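Local coordinates for protein putative neuraminyllactose-binding hemagglutinin homolog (Helicobacter pylori, PDB 3BGH) that is an outer-membrane lipoprotein and putative adhesin, probably the sialyllactose-binding subunit of a fibrillar hemagglutinin, though its function is not established, at residues F23-K28 against V201-T206; K58-S63 against Q196-V201; A96-R101 against E215-V220; I112-D117 against K154-I159; F136-P139 against I144-S147. All blocks are in the same frame, centred on the assembly; numbering follows the deposited sequence.

Interaction 1 (F23-K28 against V201-T206); sequences FHYPIK and VMVHIT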
# COMPACT_ATOMS: atom_id res chain seq x y z
N PHE A 23 -13.73 10.83 10.90
CA PHE A 23 -13.49 9.45 11.28
C PHE A 23 -14.61 8.96 12.22
O PHE A 23 -14.39 8.69 13.39
CB PHE A 23 -12.05 9.29 11.82
CG PHE A 23 -10.96 9.76 10.83
CD1 PHE A 23 -11.26 10.02 9.48
CD2 PHE A 23 -9.64 9.91 11.24
CE1 PHE A 23 -10.27 10.44 8.58
CE2 PHE A 23 -8.63 10.31 10.33
CZ PHE A 23 -8.95 10.57 9.01
N HIS A 24 -15.83 8.86 11.67
CA HIS A 24 -17.02 8.38 12.42
C HIS A 24 -18.01 7.70 11.45
O HIS A 24 -18.38 8.25 10.41
CB HIS A 24 -17.69 9.53 13.23
CG HIS A 24 -18.88 9.12 14.06
ND1 HIS A 24 -20.19 9.35 13.68
CD2 HIS A 24 -18.95 8.51 15.28
CE1 HIS A 24 -21.02 8.89 14.61
NE2 HIS A 24 -20.29 8.37 15.59
N TYR A 25 -18.40 6.47 11.78
CA TYR A 25 -19.35 5.74 10.96
C TYR A 25 -20.52 5.48 11.91
O TYR A 25 -20.29 5.00 13.01
CB TYR A 25 -18.70 4.45 10.43
CG TYR A 25 -19.65 3.43 9.83
CD1 TYR A 25 -20.22 3.64 8.57
CD2 TYR A 25 -19.97 2.24 10.51
CE1 TYR A 25 -21.11 2.72 8.00
CE2 TYR A 25 -20.87 1.29 9.94
CZ TYR A 25 -21.43 1.54 8.68
OH TYR A 25 -22.29 0.65 8.06
N PRO A 26 -21.76 5.85 11.51
CA PRO A 26 -22.86 5.66 12.48
C PRO A 26 -23.18 4.18 12.74
O PRO A 26 -23.68 3.49 11.85
CB PRO A 26 -24.04 6.39 11.82
CG PRO A 26 -23.72 6.38 10.34
CD PRO A 26 -22.22 6.45 10.24
N ILE A 27 -22.89 3.71 13.95
CA ILE A 27 -23.29 2.35 14.35
C ILE A 27 -24.80 2.34 14.61
O ILE A 27 -25.26 2.67 15.70
CB ILE A 27 -22.50 1.83 15.59
CG1 ILE A 27 -20.98 1.87 15.30
CG2 ILE A 27 -22.97 0.43 15.98
CD1 ILE A 27 -20.09 1.93 16.53
N LYS A 28 -25.56 2.00 13.58
CA LYS A 28 -27.01 1.94 13.68
C LYS A 28 -27.43 0.51 13.99
O LYS A 28 -26.99 -0.42 13.32
CB LYS A 28 -27.66 2.47 12.39
CG LYS A 28 -27.59 4.00 12.24
CD LYS A 28 -27.93 4.44 10.81
CE LYS A 28 -27.54 5.90 10.57
NZ LYS A 28 -27.19 6.14 9.13
N VAL A 201 -13.21 0.96 5.90
CA VAL A 201 -12.72 0.02 6.93
C VAL A 201 -13.86 -0.37 7.92
O VAL A 201 -14.10 -1.55 8.19
CB VAL A 201 -11.44 0.52 7.73
CG1 VAL A 201 -11.11 -0.42 8.84
CG2 VAL A 201 -10.24 0.61 6.81
N MET A 202 -14.53 0.62 8.46
CA MET A 202 -15.57 0.36 9.43
C MET A 202 -16.70 -0.49 8.85
O MET A 202 -17.18 -1.38 9.53
CB MET A 202 -16.11 1.68 10.00
CG MET A 202 -15.24 2.30 11.09
SD MET A 202 -14.97 1.25 12.50
CE MET A 202 -16.66 0.96 13.01
N VAL A 203 -17.12 -0.23 7.61
CA VAL A 203 -18.17 -1.01 6.96
C VAL A 203 -17.77 -2.46 6.76
O VAL A 203 -18.56 -3.38 6.97
CB VAL A 203 -18.51 -0.44 5.56
CG1 VAL A 203 -19.39 -1.42 4.78
CG2 VAL A 203 -19.23 0.90 5.65
N HIS A 204 -16.54 -2.69 6.30
CA HIS A 204 -16.12 -4.04 6.02
C HIS A 204 -15.93 -4.80 7.32
O HIS A 204 -16.34 -5.92 7.41
CB HIS A 204 -14.87 -4.07 5.14
CG HIS A 204 -15.14 -3.77 3.70
ND1 HIS A 204 -14.55 -4.47 2.67
CD2 HIS A 204 -15.93 -2.84 3.12
CE1 HIS A 204 -14.97 -3.99 1.52
NE2 HIS A 204 -15.81 -2.99 1.76
N ILE A 205 -15.31 -4.20 8.32
CA ILE A 205 -15.12 -4.89 9.58
C ILE A 205 -16.44 -5.14 10.30
O ILE A 205 -16.64 -6.20 10.86
CB ILE A 205 -14.17 -4.18 10.53
CG1 ILE A 205 -12.72 -4.39 10.11
CG2 ILE A 205 -14.31 -4.78 11.95
CD1 ILE A 205 -11.73 -3.54 10.90
N THR A 206 -17.34 -4.16 10.32
CA THR A 206 -18.59 -4.34 11.03
C THR A 206 -19.36 -5.47 10.38
O THR A 206 -19.99 -6.26 11.09
CB THR A 206 -19.48 -3.08 11.05
OG1 THR A 206 -19.57 -2.56 9.72
CG2 THR A 206 -18.90 -2.03 11.99

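Interaction 2 (K58-S63 against Q196-V201); sequences KEFEKS and QAYHKV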
# COMPACT_ATOMS: atom_id res chain seq x y z
N LYS A 58 -3.03 9.20 14.10
CA LYS A 58 -3.48 9.05 15.49
C LYS A 58 -5.02 9.06 15.60
O LYS A 58 -5.61 8.22 16.25
CB LYS A 58 -2.86 10.12 16.39
CG LYS A 58 -1.47 9.76 16.89
CD LYS A 58 -0.51 11.00 16.94
CE LYS A 58 0.89 10.61 17.46
NZ LYS A 58 1.97 11.68 17.28
N GLU A 59 -5.65 10.01 14.94
CA GLU A 59 -7.07 10.19 15.04
C GLU A 59 -7.83 9.08 14.27
O GLU A 59 -8.89 8.61 14.71
CB GLU A 59 -7.39 11.61 14.60
CG GLU A 59 -8.61 11.81 13.80
CD GLU A 59 -9.71 12.46 14.57
OE1 GLU A 59 -9.90 12.08 15.76
OE2 GLU A 59 -10.40 13.34 13.98
N PHE A 60 -7.27 8.67 13.14
CA PHE A 60 -7.70 7.47 12.42
C PHE A 60 -7.56 6.19 13.29
O PHE A 60 -8.47 5.38 13.34
CB PHE A 60 -6.89 7.34 11.11
CG PHE A 60 -7.45 6.37 10.12
CD1 PHE A 60 -8.09 6.82 8.96
CD2 PHE A 60 -7.28 5.01 10.29
CE1 PHE A 60 -8.59 5.91 8.01
CE2 PHE A 60 -7.78 4.11 9.35
CZ PHE A 60 -8.42 4.55 8.20
N GLU A 61 -6.43 6.01 13.96
CA GLU A 61 -6.27 4.85 14.87
C GLU A 61 -7.16 4.92 16.12
O GLU A 61 -7.62 3.88 16.60
CB GLU A 61 -4.84 4.69 15.36
CG GLU A 61 -3.89 4.14 14.36
CD GLU A 61 -2.42 4.35 14.76
OE1 GLU A 61 -2.14 5.07 15.74
OE2 GLU A 61 -1.55 3.79 14.09
N LYS A 62 -7.38 6.12 16.65
CA LYS A 62 -8.17 6.31 17.87
C LYS A 62 -9.63 6.09 17.57
O LYS A 62 -10.31 5.42 18.32
CB LYS A 62 -7.93 7.70 18.52
CG LYS A 62 -9.18 8.34 19.27
CD LYS A 62 -8.85 9.65 20.07
CE LYS A 62 -10.05 10.64 20.15
NZ LYS A 62 -10.31 11.34 18.82
N SER A 63 -10.12 6.63 16.46
CA SER A 63 -11.52 6.46 16.13
C SER A 63 -11.94 5.01 15.91
O SER A 63 -13.02 4.61 16.34
CB SER A 63 -11.90 7.33 14.96
OG SER A 63 -11.57 8.66 15.27
N GLN A 196 -12.86 8.51 3.17
CA GLN A 196 -13.39 7.41 2.39
C GLN A 196 -12.74 6.12 2.85
O GLN A 196 -13.38 5.11 2.88
CB GLN A 196 -13.13 7.57 0.90
CG GLN A 196 -14.04 8.48 0.14
CD GLN A 196 -13.70 8.48 -1.37
OE1 GLN A 196 -13.27 9.50 -1.92
NE2 GLN A 196 -13.88 7.32 -2.02
N ALA A 197 -11.46 6.16 3.22
CA ALA A 197 -10.83 4.94 3.71
C ALA A 197 -11.37 4.55 5.09
O ALA A 197 -11.52 3.35 5.39
CB ALA A 197 -9.29 5.07 3.75
N TYR A 198 -11.64 5.54 5.93
CA TYR A 198 -12.15 5.24 7.26
C TYR A 198 -13.53 4.59 7.14
O TYR A 198 -13.77 3.56 7.76
CB TYR A 198 -12.23 6.49 8.15
CG TYR A 198 -12.66 6.11 9.56
CD1 TYR A 198 -11.73 5.82 10.54
CD2 TYR A 198 -14.01 6.00 9.88
CE1 TYR A 198 -12.14 5.47 11.82
CE2 TYR A 198 -14.42 5.64 11.15
CZ TYR A 198 -13.50 5.37 12.11
OH TYR A 198 -13.93 5.00 13.37
N HIS A 199 -14.42 5.19 6.35
CA HIS A 199 -15.75 4.66 6.07
C HIS A 199 -15.65 3.20 5.57
O HIS A 199 -16.22 2.32 6.20
CB HIS A 199 -16.50 5.58 5.08
CG HIS A 199 -17.88 5.10 4.70
ND1 HIS A 199 -19.00 5.33 5.48
CD2 HIS A 199 -18.32 4.44 3.60
CE1 HIS A 199 -20.07 4.82 4.88
NE2 HIS A 199 -19.68 4.28 3.74
N LYS A 200 -14.89 2.94 4.49
CA LYS A 200 -14.69 1.58 4.00
C LYS A 200 -14.18 0.58 5.05
O LYS A 200 -14.66 -0.56 5.07
CB LYS A 200 -13.77 1.53 2.76
CG LYS A 200 -13.71 0.13 2.12
CD LYS A 200 -12.65 -0.02 1.00
CE LYS A 200 -12.80 -1.35 0.23
NZ LYS A 200 -11.94 -1.48 -0.99
N VAL A 201 -13.21 0.96 5.90
CA VAL A 201 -12.72 0.02 6.93
C VAL A 201 -13.86 -0.37 7.92
O VAL A 201 -14.10 -1.55 8.19
CB VAL A 201 -11.44 0.52 7.73
CG1 VAL A 201 -11.11 -0.42 8.84
CG2 VAL A 201 -10.24 0.61 6.81

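Interaction 3 (A96-R101 against E215-V220); sequences ALLVLR and EHYEKV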
# COMPACT_ATOMS: atom_id res chain seq x y z
N ALA A 96 -10.93 -14.50 27.90
CA ALA A 96 -11.33 -13.89 26.62
C ALA A 96 -11.69 -14.92 25.57
O ALA A 96 -11.12 -16.01 25.56
CB ALA A 96 -10.24 -12.99 26.11
N LEU A 97 -12.65 -14.60 24.71
CA LEU A 97 -12.92 -15.42 23.55
C LEU A 97 -11.84 -15.23 22.48
O LEU A 97 -11.38 -16.19 21.88
CB LEU A 97 -14.27 -15.06 22.94
CG LEU A 97 -14.56 -15.76 21.61
CD1 LEU A 97 -14.80 -17.25 21.84
CD2 LEU A 97 -15.71 -15.10 20.82
N LEU A 98 -11.41 -13.99 22.29
CA LEU A 98 -10.78 -13.56 21.07
C LEU A 98 -9.93 -12.35 21.40
O LEU A 98 -10.28 -11.57 22.29
CB LEU A 98 -11.91 -13.16 20.10
CG LEU A 98 -11.75 -12.67 18.68
CD1 LEU A 98 -10.59 -13.32 17.96
CD2 LEU A 98 -13.04 -12.96 17.93
N VAL A 99 -8.80 -12.22 20.70
CA VAL A 99 -8.04 -10.98 20.68
C VAL A 99 -8.05 -10.48 19.25
O VAL A 99 -7.65 -11.20 18.36
CB VAL A 99 -6.59 -11.19 21.08
CG1 VAL A 99 -5.88 -9.84 21.18
CG2 VAL A 99 -6.51 -11.93 22.38
N LEU A 100 -8.54 -9.27 19.05
CA LEU A 100 -8.54 -8.63 17.76
C LEU A 100 -7.41 -7.61 17.73
O LEU A 100 -7.15 -6.92 18.71
CB LEU A 100 -9.87 -7.94 17.53
CG LEU A 100 -11.13 -8.79 17.31
CD1 LEU A 100 -12.29 -7.85 17.11
CD2 LEU A 100 -10.98 -9.68 16.09
N ARG A 101 -6.76 -7.54 16.58
CA ARG A 101 -5.43 -6.95 16.46
C ARG A 101 -5.19 -6.53 14.98
O ARG A 101 -4.97 -7.36 14.11
CB ARG A 101 -4.40 -7.99 16.97
CG ARG A 101 -3.01 -7.80 16.53
CD ARG A 101 -2.04 -8.42 17.51
NE ARG A 101 -0.85 -7.56 17.62
CZ ARG A 101 0.32 -7.94 18.14
NH1 ARG A 101 0.50 -9.18 18.59
NH2 ARG A 101 1.32 -7.07 18.20
N GLU A 215 -20.44 -16.50 16.26
CA GLU A 215 -21.00 -17.75 16.81
C GLU A 215 -20.31 -18.90 16.11
O GLU A 215 -19.97 -19.90 16.75
CB GLU A 215 -22.53 -17.88 16.58
CG GLU A 215 -23.35 -16.76 17.13
CD GLU A 215 -24.84 -17.10 17.32
OE1 GLU A 215 -25.43 -17.84 16.48
OE2 GLU A 215 -25.42 -16.59 18.31
N HIS A 216 -20.11 -18.75 14.79
CA HIS A 216 -19.39 -19.76 14.04
C HIS A 216 -17.96 -19.91 14.58
O HIS A 216 -17.51 -21.02 14.86
CB HIS A 216 -19.42 -19.48 12.54
CG HIS A 216 -18.76 -20.55 11.73
ND1 HIS A 216 -17.39 -20.67 11.61
CD2 HIS A 216 -19.29 -21.58 11.01
CE1 HIS A 216 -17.10 -21.71 10.85
NE2 HIS A 216 -18.24 -22.29 10.49
N TYR A 217 -17.26 -18.79 14.73
CA TYR A 217 -15.92 -18.74 15.30
C TYR A 217 -15.90 -19.39 16.66
O TYR A 217 -14.98 -20.14 16.96
CB TYR A 217 -15.46 -17.29 15.42
CG TYR A 217 -14.06 -17.11 15.90
CD1 TYR A 217 -13.03 -16.90 14.98
CD2 TYR A 217 -13.75 -17.16 17.25
CE1 TYR A 217 -11.73 -16.72 15.40
CE2 TYR A 217 -12.44 -16.98 17.69
CZ TYR A 217 -11.44 -16.76 16.76
OH TYR A 217 -10.12 -16.59 17.16
N GLU A 218 -16.91 -19.09 17.50
CA GLU A 218 -17.05 -19.70 18.84
C GLU A 218 -17.11 -21.22 18.75
O GLU A 218 -16.34 -21.92 19.39
CB GLU A 218 -18.28 -19.13 19.59
CG GLU A 218 -18.05 -17.78 20.30
CD GLU A 218 -19.20 -16.75 20.15
OE1 GLU A 218 -20.37 -17.12 19.84
OE2 GLU A 218 -18.93 -15.54 20.34
N LYS A 219 -18.00 -21.72 17.89
CA LYS A 219 -18.09 -23.15 17.61
C LYS A 219 -16.76 -23.73 17.13
O LYS A 219 -16.34 -24.78 17.60
CB LYS A 219 -19.22 -23.42 16.61
CG LYS A 219 -19.83 -24.83 16.68
CD LYS A 219 -20.62 -25.08 17.97
CE LYS A 219 -22.08 -24.67 17.84
NZ LYS A 219 -22.27 -23.22 17.45
N VAL A 220 -16.08 -23.03 16.22
CA VAL A 220 -14.81 -23.53 15.66
C VAL A 220 -13.71 -23.70 16.71
O VAL A 220 -13.05 -24.74 16.73
CB VAL A 220 -14.33 -22.70 14.43
CG1 VAL A 220 -12.88 -22.91 14.15
CG2 VAL A 220 -15.13 -23.08 13.21

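Interaction 4 (I112-D117 against K154-I159); sequences IVEESD and KIKAVI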
# COMPACT_ATOMS: atom_id res chain seq x y z
N ILE A 112 -1.15 12.50 -10.00
CA ILE A 112 -1.35 11.53 -11.06
C ILE A 112 -2.35 12.18 -12.03
O ILE A 112 -3.35 12.79 -11.58
CB ILE A 112 -1.94 10.21 -10.50
CG1 ILE A 112 -1.10 9.70 -9.34
CG2 ILE A 112 -1.99 9.15 -11.55
CD1 ILE A 112 -1.46 8.27 -8.94
N VAL A 113 -2.05 12.08 -13.32
CA VAL A 113 -2.87 12.63 -14.41
C VAL A 113 -3.73 11.55 -15.08
O VAL A 113 -3.30 10.42 -15.27
CB VAL A 113 -1.97 13.37 -15.46
CG1 VAL A 113 -2.70 13.65 -16.76
CG2 VAL A 113 -1.42 14.69 -14.87
N GLU A 114 -4.95 11.91 -15.41
CA GLU A 114 -5.84 11.04 -16.14
C GLU A 114 -6.20 11.79 -17.42
O GLU A 114 -7.01 12.74 -17.41
CB GLU A 114 -7.12 10.76 -15.32
CG GLU A 114 -6.95 9.89 -14.08
CD GLU A 114 -8.28 9.58 -13.38
OE1 GLU A 114 -9.27 10.34 -13.55
OE2 GLU A 114 -8.34 8.55 -12.69
N GLU A 115 -5.56 11.39 -18.52
CA GLU A 115 -5.82 12.01 -19.81
C GLU A 115 -7.30 12.11 -20.12
O GLU A 115 -8.08 11.27 -19.67
CB GLU A 115 -5.06 11.26 -20.90
CG GLU A 115 -3.60 11.63 -20.81
CD GLU A 115 -2.71 10.78 -21.66
OE1 GLU A 115 -2.32 9.67 -21.20
OE2 GLU A 115 -2.40 11.23 -22.79
N SER A 116 -7.68 13.15 -20.86
CA SER A 116 -9.07 13.33 -21.27
C SER A 116 -9.50 12.33 -22.33
O SER A 116 -8.68 11.74 -23.00
CB SER A 116 -9.33 14.74 -21.81
OG SER A 116 -8.82 14.87 -23.11
N ASP A 117 -10.80 12.16 -22.47
CA ASP A 117 -11.33 11.34 -23.55
C ASP A 117 -12.69 11.90 -23.93
O ASP A 117 -13.07 12.92 -23.43
CB ASP A 117 -11.40 9.87 -23.11
CG ASP A 117 -12.34 9.65 -21.96
OD1 ASP A 117 -12.92 10.65 -21.46
OD2 ASP A 117 -12.52 8.49 -21.53
N LYS A 154 -6.47 2.66 -4.31
CA LYS A 154 -7.29 3.21 -5.43
C LYS A 154 -8.40 4.20 -5.05
O LYS A 154 -9.27 4.51 -5.87
CB LYS A 154 -7.86 2.11 -6.35
CG LYS A 154 -6.83 1.12 -6.85
CD LYS A 154 -6.10 1.60 -8.07
CE LYS A 154 -5.62 0.40 -8.95
NZ LYS A 154 -4.94 0.85 -10.20
N ILE A 155 -8.38 4.70 -3.83
CA ILE A 155 -9.24 5.82 -3.48
C ILE A 155 -8.73 7.18 -4.02
O ILE A 155 -7.61 7.60 -3.71
CB ILE A 155 -9.50 5.85 -1.96
CG1 ILE A 155 -10.21 4.53 -1.54
CG2 ILE A 155 -10.37 7.02 -1.63
CD1 ILE A 155 -10.54 4.39 -0.08
N LYS A 156 -9.56 7.88 -4.81
CA LYS A 156 -9.09 9.08 -5.55
C LYS A 156 -9.75 10.41 -5.17
O LYS A 156 -10.95 10.49 -4.87
CB LYS A 156 -9.21 8.90 -7.08
CG LYS A 156 -9.03 7.50 -7.65
CD LYS A 156 -9.07 7.50 -9.22
CE LYS A 156 -9.14 6.08 -9.82
NZ LYS A 156 -8.35 5.94 -11.12
N ALA A 157 -8.96 11.48 -5.23
CA ALA A 157 -9.48 12.82 -5.14
C ALA A 157 -8.93 13.67 -6.27
O ALA A 157 -7.73 13.75 -6.50
CB ALA A 157 -9.13 13.42 -3.80
N VAL A 158 -9.83 14.34 -6.97
CA VAL A 158 -9.44 15.24 -8.03
C VAL A 158 -8.91 16.54 -7.43
O VAL A 158 -9.57 17.14 -6.58
CB VAL A 158 -10.61 15.53 -8.93
CG1 VAL A 158 -10.19 16.50 -10.02
CG2 VAL A 158 -11.10 14.24 -9.52
N ILE A 159 -7.73 16.95 -7.88
CA ILE A 159 -7.14 18.21 -7.45
C ILE A 159 -7.19 19.28 -8.54
O ILE A 159 -7.27 20.47 -8.24
CB ILE A 159 -5.71 18.05 -6.92
CG1 ILE A 159 -4.84 17.25 -7.88
CG2 ILE A 159 -5.73 17.41 -5.56
CD1 ILE A 159 -3.40 17.05 -7.37

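Interaction 5 (F136-P139 against I144-S147); sequences FVEP and IIHS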
# COMPACT_ATOMS: atom_id res chain seq x y z
N PHE A 136 -7.36 -12.34 13.97
CA PHE A 136 -8.14 -12.99 15.01
C PHE A 136 -7.22 -13.95 15.74
O PHE A 136 -6.72 -14.90 15.16
CB PHE A 136 -9.35 -13.76 14.42
CG PHE A 136 -10.39 -12.89 13.76
CD1 PHE A 136 -11.69 -12.88 14.23
CD2 PHE A 136 -10.08 -12.13 12.64
CE1 PHE A 136 -12.66 -12.10 13.59
CE2 PHE A 136 -11.06 -11.33 12.01
CZ PHE A 136 -12.33 -11.31 12.49
N VAL A 137 -7.00 -13.69 17.02
CA VAL A 137 -5.99 -14.40 17.79
C VAL A 137 -6.58 -15.12 19.00
O VAL A 137 -7.38 -14.55 19.77
CB VAL A 137 -4.86 -13.44 18.25
CG1 VAL A 137 -3.75 -14.22 18.96
CG2 VAL A 137 -4.27 -12.66 17.08
N GLU A 138 -6.19 -16.38 19.15
CA GLU A 138 -6.50 -17.19 20.33
C GLU A 138 -5.61 -16.75 21.51
O GLU A 138 -4.39 -16.80 21.43
CB GLU A 138 -6.45 -18.70 20.00
CG GLU A 138 -5.68 -19.62 20.95
CD GLU A 138 -6.17 -19.60 22.40
OE1 GLU A 138 -7.40 -19.54 22.63
OE2 GLU A 138 -5.31 -19.67 23.31
N PRO A 139 -6.24 -16.21 22.56
CA PRO A 139 -5.59 -15.43 23.64
C PRO A 139 -4.49 -16.13 24.43
O PRO A 139 -3.47 -15.50 24.78
CB PRO A 139 -6.76 -15.05 24.55
CG PRO A 139 -7.97 -15.09 23.65
CD PRO A 139 -7.71 -16.25 22.73
N ILE A 144 -2.55 -17.05 15.62
CA ILE A 144 -3.44 -16.35 14.72
C ILE A 144 -4.33 -17.41 14.11
O ILE A 144 -3.82 -18.40 13.60
CB ILE A 144 -2.67 -15.55 13.65
CG1 ILE A 144 -1.79 -14.48 14.32
CG2 ILE A 144 -3.65 -14.91 12.66
CD1 ILE A 144 -0.48 -14.21 13.61
N ILE A 145 -5.65 -17.22 14.21
CA ILE A 145 -6.61 -18.19 13.70
C ILE A 145 -7.20 -17.73 12.35
O ILE A 145 -7.53 -18.54 11.48
CB ILE A 145 -7.73 -18.47 14.76
CG1 ILE A 145 -7.30 -19.61 15.68
CG2 ILE A 145 -9.04 -18.93 14.13
CD1 ILE A 145 -6.37 -19.20 16.78
N HIS A 146 -7.30 -16.42 12.15
CA HIS A 146 -7.95 -15.94 10.97
C HIS A 146 -7.52 -14.53 10.67
O HIS A 146 -7.35 -13.75 11.60
CB HIS A 146 -9.46 -15.99 11.18
CG HIS A 146 -10.22 -15.63 9.95
ND1 HIS A 146 -10.36 -16.50 8.90
CD2 HIS A 146 -10.80 -14.47 9.57
CE1 HIS A 146 -11.07 -15.92 7.94
NE2 HIS A 146 -11.32 -14.68 8.32
N SER A 147 -7.35 -14.21 9.39
CA SER A 147 -6.95 -12.87 8.97
C SER A 147 -8.00 -12.34 8.02
O SER A 147 -8.35 -13.02 7.06
CB SER A 147 -5.59 -12.89 8.25
OG SER A 147 -4.54 -13.32 9.11

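Interaction 1 (F23-K28 against V201-T206)
Y25 meets the helix at M202, V203 and T206, and its side chain carries the whole contact. It starts with CB, which lies 3.8 Å from CB of M202 and a little farther from CG of the same residue. The next atoms, CG and CD2, stay close to that M202 CB. With its CG anti to the backbone N (chi1 167°), the ring of Y25 is carried from M202 out to V203 and T206. One long side of the ring then passes V203: CE1 of Y25 is 3.5 Å from CG2 of V203. CZ touches the same methyl, and at the tip OH of Y25 is 3.9 Å from V203 CG2. The other long side runs to T206, where CE2 of Y25 is 4.1 Å from OG1.

This is an irregular chain segment packed on helix 186-208. It leads on toward strand 38-48, the first strand of the mixed sheet. Y25 also meets the ring of H199, one turn before V203 on that helix.

The T206 hydroxyl lies close to the helix carbonyls of M202 and V203. The backbone N of Y25 is hydrogen-bonded to Q67 of helix 54-73, while M202 packs on L64 of that helix.

Interaction 2 (K58-S63 against Q196-V201)
F60 and Y198 form the tight part of this contact between helices 54-73 and 186-208. Their rings make a T-shaped pair, with the edge of Y198 directed at the face of F60. The ring centroids are 5.4 Å apart and the planes stand at 84°. CD1 of Y198 sits over the centre of the F60 ring. The outer edge of F60 reaches the other backbone: CE1 of F60 is 3.7 Å from CA of Y198. It also approaches A197.

Both rings have CG anti to the backbone N (F60 chi1 -165°), which sends each one across the gap alongside the other, toward the opposite helix. The axes of segments 58-63 and 196-201 are 11.4 Å apart and nearly parallel, at 19°. At its far end Y198 lies against S63, with OH of Y198 3.5 Å from CB of S63. The S63 hydroxyl turns back to its own helix and donates to O of E59 at 2.7 Å from OG.

The outer side is looser and polar. K62 points away from the partner helix, and its NZ makes a salt bridge of 3.2 Å with OE1 of E59.

The Y198 hydroxyl has its polar partner in Q67, one turn beyond S63. The chemistry implies a largely apolar, aromatic joint, with its buried hydroxyls satisfied by helix 54-73.

Interaction 3 (A96-R101 against E215-V220)
L98 has its CG anti to the backbone N (chi1 -179°), and Y217 does the same (chi1 -176°), which sends the leucine methyls and the tyrosine ring toward each other. CD2 of L98 lies over one face of the Y217 ring, offset toward the rim. It is 4.3 Å from the ring centroid, a CH-pi contact. The second methyl meets the phenol end: CD1 of L98 is 3.7 Å from CZ of Y217 and also close to its OH. The two side chains cross obliquely.

L97 makes the other half. Both its methyls press on E218, and CD1 and CD2 of L97 each lie 3.6 Å from CG of E218. CD2 also comes near the carboxylate, at 3.3 Å from OE2 of E218. This is van der Waals packing of a leucine on the methylene and carboxylate of a glutamate.

The contact joins the start of strand 98-114 to the C-terminal helix 211-223. The strand pairs with strand 38-48 through L98 and V40, and with strand 123-137 through V99 and V137. L98 also packs on F136 of that second neighbour. Beside it, E218 rests on H37, just ahead of strand 38-48.

Interaction 4 (I112-D117 against K154-I159)
E114 and K156 meet through a salt bridge, and it is the whole of the direct contact. NZ of K156 donates to OE2 of E114 at 3.0 Å. The ammonium comes nearly along the carboxylate C-O axis. E114 reaches out with its chain extended beyond CG. K156 is also long and straight until it bends at chi4 (-144°), where NZ swings toward the carboxylate.

Van der Waals contact of the lysine methylenes with the carboxylate oxygen adds a little. CD of K156 passes 3.7 Å from OE2 of E114, and CE is 3.9 Å from the same oxygen. The carbon chain of the lysine therefore flanks that oxygen. Little surface is buried, and K156 is exposed, so solvent probably screens the pair and limits its strength.

Backbone pairing does not link the two segments directly. Strand 123-137 lies between them in the sheet. It bonds to E114 through K123 on one side, and to A157 through D126 on the other. The salt bridge thus reaches across this middle strand, with the aliphatic part of K156 resting on I125.

A157 turns to helix 186-208, where it packs on A189 and I193. At this same end of strand 98-114, beside E114, the second subunit approaches, and V113 packs on I144 of that subunit.

Interaction 5 (F136-P139 against I144-S147)
F136 and H146 pair through their backbones. N of F136 donates to O of H146 at 2.8 Å, with an N-H...O angle of 164°. The carbonyl of F136 is used more heavily. O of F136 accepts from N of I145 at 2.7 Å, nearly straight on. It also takes a weak bond from N of H146, at 3.4 Å. One oxygen thus serves two successive amides.

I145 and H146 both face F136, so this is a classic beta bulge. It shifts the register by one residue, and V137 then pairs with I144 as a non-hydrogen-bonded pair. The bulge lies near the turn of the antiparallel hairpin of strands 123-137 and 144-161.

The side chains follow the backbone. F136 and H146 leave the sheet on the same face and their rings form a T-shaped pair, the edge of H146 toward the face of F136, with planes at 79°. CD2 of H146 is 3.9 Å from CD2 of F136. On the other face of the sheet, CG2 of V137 is 4.1 Å from CG1 of I144. From the bulge, CD1 of I145 reaches CB of E138.

Several side-chain polar atoms find partners outside the two segments. OE2 of E138 accepts from N of S141 in the hairpin turn. OG of S147 is hydrogen-bonded to OD1 of N135, and accepts a bond, weak in one copy, from N of V113 of the second subunit. ND1 of H146 is hydrogen-bonded to OE1 of E115 of the second subunit.

How the interactions relate
Interactions 1 and 2 share helix 186-208 and V201. Their centres are about 9 Å apart, near the centre of the folded subunit, and F23 packs on F60 and Y198 between them. Interactions 3 and 5 lie toward one end, with centres about 8 Å apart; strands 98-114 and 123-137 are neighbours there. Interaction 4 stands at the other end of the same sheet, its centre about 41 Å from that of interaction 3. Along the chain, interaction 5 is nested within interaction 4, and interaction 4 within interactions 1, 2 and 3. Both sheet ends touch the second subunit at interactions 4 and 5, so the long sheet takes part in the dimer contact.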